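Enoyl-CoA hydratase (Mycobacterium smegmatis, PDB 3PE8) probably catalyses the reversible hydration of enoyl-CoA thioesters to 3-hydroxyacyl-CoA, as a zinc-binding member of the enoyl-CoA hydratase/isomerase (crotonase) family. Local coordinates at residues R38-F41 with F42-L45; D182-T185 with A186-V190. All blocks are in the same frame, centred on the assembly; numbering follows the deposited sequence.

In the fold
Interactions 1 and 2 are stretches of local packing along helices 35-50 and 183-195, and they lie about 23 Å apart, centre to centre, with no touch between them. The helices share the six-stranded sheet as their support: the first packs on strands 11-16 and 19-24, the second on strands 56-61, 95-99 and 116-120. Each is amphipathic, but the buried sides differ. Interaction 1 turns Phe41 and Leu45 inward, with Phe42 beside them, while a water joins the polar groups outside. Interaction 2 keeps alanines and leucines against the strands and folds two arginines back along its outer turns. The zinc ion lies about 9 Å from the Arg38 side chain, far from interaction 2.

Interaction 1: residues R38-F41 with F42-L45; sequences RSTF and FRAL
Four successive i to i+4 hydrogen bonds tie 38-41 to 42-45 as one continuous piece of α-helix. The first runs from Phe42 N to Arg38 O (2.9 Å); Arg43 N, Ala44 N and Leu45 N repeat the pattern to Ser39 O, Thr40 O and Phe41 O. Among the side chains, Phe41, which is buried, and Phe42, which is partly exposed, form a T-shaped pair. The edge of Phe41 points at the face of Phe42, the ring centroids being 5.4 Å apart and the planes inclined at 66°. Different first torsions send the two side chains off in different directions, which lets one ring meet the other edge-on: CG of Phe41 lies opposite its own backbone N (chi1 177°), whereas that of Phe42 is swung beside it (chi1 -67°). One turn on, Leu45 CG lies over one face of the Phe41 ring, toward its rim, with Leu45 CD1 3.6 Å from Phe41 CE2. The outer side is polar. Arg43, bent at chi3, lays its guanidinium face over Thr40 CA and Ser39 O, and at the edge of that group its NH1 donates to a water (3.0 Å to the water oxygen). The same water is 2.7 Å from Ser39 OG and gives a weak hydrogen bond to Thr40 OG1, whose stronger partner is Glu36 O, one turn back. Inward, Phe41 and Ala44 meet Leu11 of strand 11-16, and Leu45 meets Leu22 of strand 19-24. Phe42 makes a further edge-to-face pair with Trp138. Helix 35-50 is the helix of the beta-alpha-beta unit between strands 19-24 and 56-61.

Interaction 2: residues D182-T185 with A186-V190; sequences DLLT and AARRV
Arg188 folds back over the turn before it, so that Leu184 O sits 3.6 Å above the plane of its guanidinium, over the centre of one face. Its NH1 reaches Leu184 CB at 3.6 Å, and the methylenes pass close by too, with Arg188 CG 3.4 Å from Leu184 O. The bend at chi3 (-77°) turns the flat group back along the helix. Arg189 bends likewise, laying one face of its guanidinium over Ala186 CA, while its NH1 comes within 3.9 Å of Thr185 CG2. Beyond this shell, the backbone sets the positions: Arg188 N donates to Leu184 O (2.9 Å) and Arg189 N to Thr185 O (3.1 Å), each one turn back. The same spacing starts with Ala186 N to Asp182 O (2.8 Å), followed by Ala187 N to Leu183 O. A salt bridge from Arg189 NH2 to Glu176 OE2 anchors the far end of that side chain. On the inner side, Leu184 and Ala187 rest on Ile58 of strand 56-61, Leu183 and Ala187 on Ala98 of strand 95-99, and Val190 on Ile118 of strand 116-120. Val190 also packs on Arg155 of the second subunit. Small and branched apolar residues facing the strands, with arginines along the solvent side, mark an amphipathic helix covering the central sheet of the crotonase fold, away from the zinc site.

Interaction 1: residues R38-F41 with F42-L45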
loop_
_atom_site.group_PDB
_atom_site.type_symbol
_atom_site.label_atom_id
_atom_site.label_comp_id
_atom_site.label_asym_id
_atom_site.label_seq_id
_atom_site.Cartn_x
_atom_site.Cartn_y
_atom_site.Cartn_z
ATOM N N ARG A 38 30.815 10.134 9.116
ATOM C CA ARG A 38 29.380 9.815 9.210
ATOM C C ARG A 38 28.770 10.430 10.458
ATOM O O ARG A 38 27.766 11.141 10.398
ATOM C CB ARG A 38 29.165 8.293 9.185
ATOM C CG ARG A 38 29.427 7.641 7.860
ATOM C CD ARG A 38 29.064 6.110 7.840
ATOM N NE ARG A 38 29.552 5.254 8.940
ATOM C CZ ARG A 38 30.648 4.485 8.919
ATOM N NH1 ARG A 38 31.464 4.456 7.871
ATOM N NH2 ARG A 38 30.954 3.739 9.978
ATOM N N SER A 39 29.405 10.204 11.603
ATOM C CA SER A 39 28.935 10.736 12.887
ATOM C C SER A 39 28.791 12.250 12.829
ATOM O O SER A 39 27.771 12.828 13.245
ATOM C CB SER A 39 29.927 10.389 13.991
ATOM O OG SER A 39 29.498 10.914 15.247
ATOM N N THR A 40 29.855 12.889 12.349
ATOM C CA THR A 40 29.931 14.347 12.296
ATOM C C THR A 40 28.881 14.917 11.326
ATOM O O THR A 40 28.195 15.902 11.644
ATOM C CB THR A 40 31.365 14.807 11.912
ATOM O OG1 THR A 40 32.301 14.289 12.876
ATOM C CG2 THR A 40 31.468 16.333 11.909
ATOM N N PHE A 41 28.756 14.295 10.166
ATOM C CA PHE A 41 27.806 14.774 9.150
ATOM C C PHE A 41 26.365 14.657 9.615
ATOM O O PHE A 41 25.571 15.614 9.540
ATOM C CB PHE A 41 28.008 14.008 7.848
ATOM C CG PHE A 41 27.038 14.386 6.776
ATOM C CD1 PHE A 41 27.104 15.628 6.159
ATOM C CD2 PHE A 41 26.005 13.519 6.433
ATOM C CE1 PHE A 41 26.172 15.979 5.188
ATOM C CE2 PHE A 41 25.080 13.880 5.455
ATOM C CZ PHE A 41 25.175 15.121 4.854
ATOM N N PHE A 42 26.002 13.479 10.108
ATOM C CA PHE A 42 24.630 13.250 10.540
ATOM C C PHE A 42 24.274 14.134 11.724
ATOM O O PHE A 42 23.151 14.646 11.807
ATOM C CB PHE A 42 24.333 11.756 10.758
ATOM C CG PHE A 42 24.371 10.941 9.480
ATOM C CD1 PHE A 42 23.538 11.272 8.414
ATOM C CD2 PHE A 42 25.262 9.895 9.310
ATOM C CE1 PHE A 42 23.591 10.569 7.215
ATOM C CE2 PHE A 42 25.309 9.189 8.097
ATOM C CZ PHE A 42 24.445 9.514 7.070
ATOM N N ARG A 43 25.225 14.352 12.643
ATOM C CA ARG A 43 25.027 15.294 13.729
ATOM C C ARG A 43 24.855 16.736 13.225
ATOM O O ARG A 43 24.023 17.471 13.721
ATOM C CB ARG A 43 26.179 15.212 14.749
ATOM C CG ARG A 43 26.049 16.186 15.912
ATOM C CD ARG A 43 27.101 15.902 16.990
ATOM N NE ARG A 43 28.442 16.209 16.469
ATOM C CZ ARG A 43 29.413 15.333 16.190
ATOM N NH1 ARG A 43 29.265 14.014 16.382
ATOM N NH2 ARG A 43 30.563 15.797 15.714
ATOM N N ALA A 44 25.640 17.120 12.228
ATOM C CA ALA A 44 25.536 18.459 11.647
ATOM C C ALA A 44 24.164 18.717 11.005
ATOM O O ALA A 44 23.622 19.829 11.111
ATOM C CB ALA A 44 26.684 18.691 10.625
ATOM N N LEU A 45 23.587 17.698 10.379
ATOM C CA LEU A 45 22.232 17.807 9.831
ATOM C C LEU A 45 21.209 18.074 10.930
ATOM O O LEU A 45 20.364 18.983 10.817
ATOM C CB LEU A 45 21.844 16.567 9.006
ATOM C CG LEU A 45 22.497 16.419 7.624
ATOM C CD1 LEU A 45 22.096 15.076 7.001
ATOM C CD2 LEU A 45 22.178 17.597 6.698
HETATM O O HOH W 1 31.709 12.457 15.586
#

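Interaction 2: residues D182-T185 with A186-V190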
loop_
_atom_site.group_PDB
_atom_site.type_symbol
_atom_site.label_atom_id
_atom_site.label_comp_id
_atom_site.label_asym_id
_atom_site.label_seq_id
_atom_site.Cartn_x
_atom_site.Cartn_y
_atom_site.Cartn_z
ATOM N N ASP A 182 30.662 27.614 -11.141
ATOM C CA ASP A 182 29.390 28.214 -10.794
ATOM C C ASP A 182 28.520 27.346 -9.879
ATOM O O ASP A 182 27.403 27.705 -9.574
ATOM C CB ASP A 182 28.618 28.470 -12.081
ATOM C CG ASP A 182 29.282 29.507 -12.960
ATOM O OD1 ASP A 182 30.013 30.397 -12.419
ATOM O OD2 ASP A 182 29.058 29.435 -14.212
ATOM N N LEU A 183 29.025 26.184 -9.465
ATOM C CA LEU A 183 28.200 25.222 -8.734
ATOM C C LEU A 183 27.641 25.814 -7.437
ATOM O O LEU A 183 26.425 25.806 -7.221
ATOM C CB LEU A 183 29.016 23.965 -8.386
ATOM C CG LEU A 183 28.250 22.975 -7.502
ATOM C CD1 LEU A 183 27.005 22.527 -8.200
ATOM C CD2 LEU A 183 29.164 21.767 -7.122
ATOM N N LEU A 184 28.502 26.296 -6.554
ATOM C CA LEU A 184 27.997 26.849 -5.290
ATOM C C LEU A 184 27.270 28.188 -5.496
ATOM O O LEU A 184 26.307 28.447 -4.798
ATOM C CB LEU A 184 29.071 26.935 -4.216
ATOM C CG LEU A 184 29.317 25.627 -3.402
ATOM C CD1 LEU A 184 28.167 25.324 -2.385
ATOM C CD2 LEU A 184 29.540 24.430 -4.235
ATOM N N THR A 185 27.668 28.987 -6.485
ATOM C CA THR A 185 26.857 30.128 -6.918
ATOM C C THR A 185 25.410 29.704 -7.204
ATOM O O THR A 185 24.436 30.321 -6.727
ATOM C CB THR A 185 27.483 30.772 -8.173
ATOM O OG1 THR A 185 28.805 31.161 -7.868
ATOM C CG2 THR A 185 26.663 32.024 -8.620
ATOM N N ALA A 186 25.236 28.653 -8.002
ATOM C CA ALA A 186 23.922 28.188 -8.336
ATOM C C ALA A 186 23.133 27.672 -7.168
ATOM O O ALA A 186 21.900 27.883 -7.079
ATOM C CB ALA A 186 23.992 27.079 -9.443
ATOM N N ALA A 187 23.806 26.902 -6.313
ATOM C CA ALA A 187 23.157 26.365 -5.117
ATOM C C ALA A 187 22.699 27.495 -4.195
ATOM O O ALA A 187 21.591 27.429 -3.644
ATOM C CB ALA A 187 24.052 25.421 -4.402
ATOM N N ARG A 188 23.524 28.545 -4.070
ATOM C CA ARG A 188 23.149 29.721 -3.259
ATOM C C ARG A 188 21.953 30.467 -3.834
ATOM O O ARG A 188 21.150 30.998 -3.076
ATOM C CB ARG A 188 24.338 30.663 -3.057
ATOM C CG ARG A 188 25.360 30.151 -2.026
ATOM C CD ARG A 188 26.428 31.184 -1.746
ATOM N NE ARG A 188 27.451 31.301 -2.779
ATOM C CZ ARG A 188 28.603 30.617 -2.813
ATOM N NH1 ARG A 188 28.897 29.685 -1.890
ATOM N NH2 ARG A 188 29.459 30.843 -3.791
ATOM N N ARG A 189 21.814 30.497 -5.167
ATOM C CA ARG A 189 20.657 31.119 -5.801
ATOM C C ARG A 189 19.382 30.402 -5.428
ATOM O O ARG A 189 18.382 31.064 -5.091
ATOM C CB ARG A 189 20.786 31.159 -7.342
ATOM C CG ARG A 189 21.812 32.059 -7.883
ATOM C CD ARG A 189 21.616 32.263 -9.396
ATOM N NE ARG A 189 21.536 30.990 -10.148
ATOM C CZ ARG A 189 22.531 30.489 -10.895
ATOM N NH1 ARG A 189 23.726 31.122 -10.987
ATOM N NH2 ARG A 189 22.359 29.328 -11.528
ATOM N N VAL A 190 19.386 29.064 -5.493
ATOM C CA VAL A 190 18.216 28.287 -5.127
ATOM C C VAL A 190 17.913 28.447 -3.653
ATOM O O VAL A 190 16.794 28.720 -3.273
ATOM C CB VAL A 190 18.363 26.805 -5.539
ATOM C CG1 VAL A 190 17.220 25.977 -5.004
ATOM C CG2 VAL A 190 18.485 26.718 -7.072
#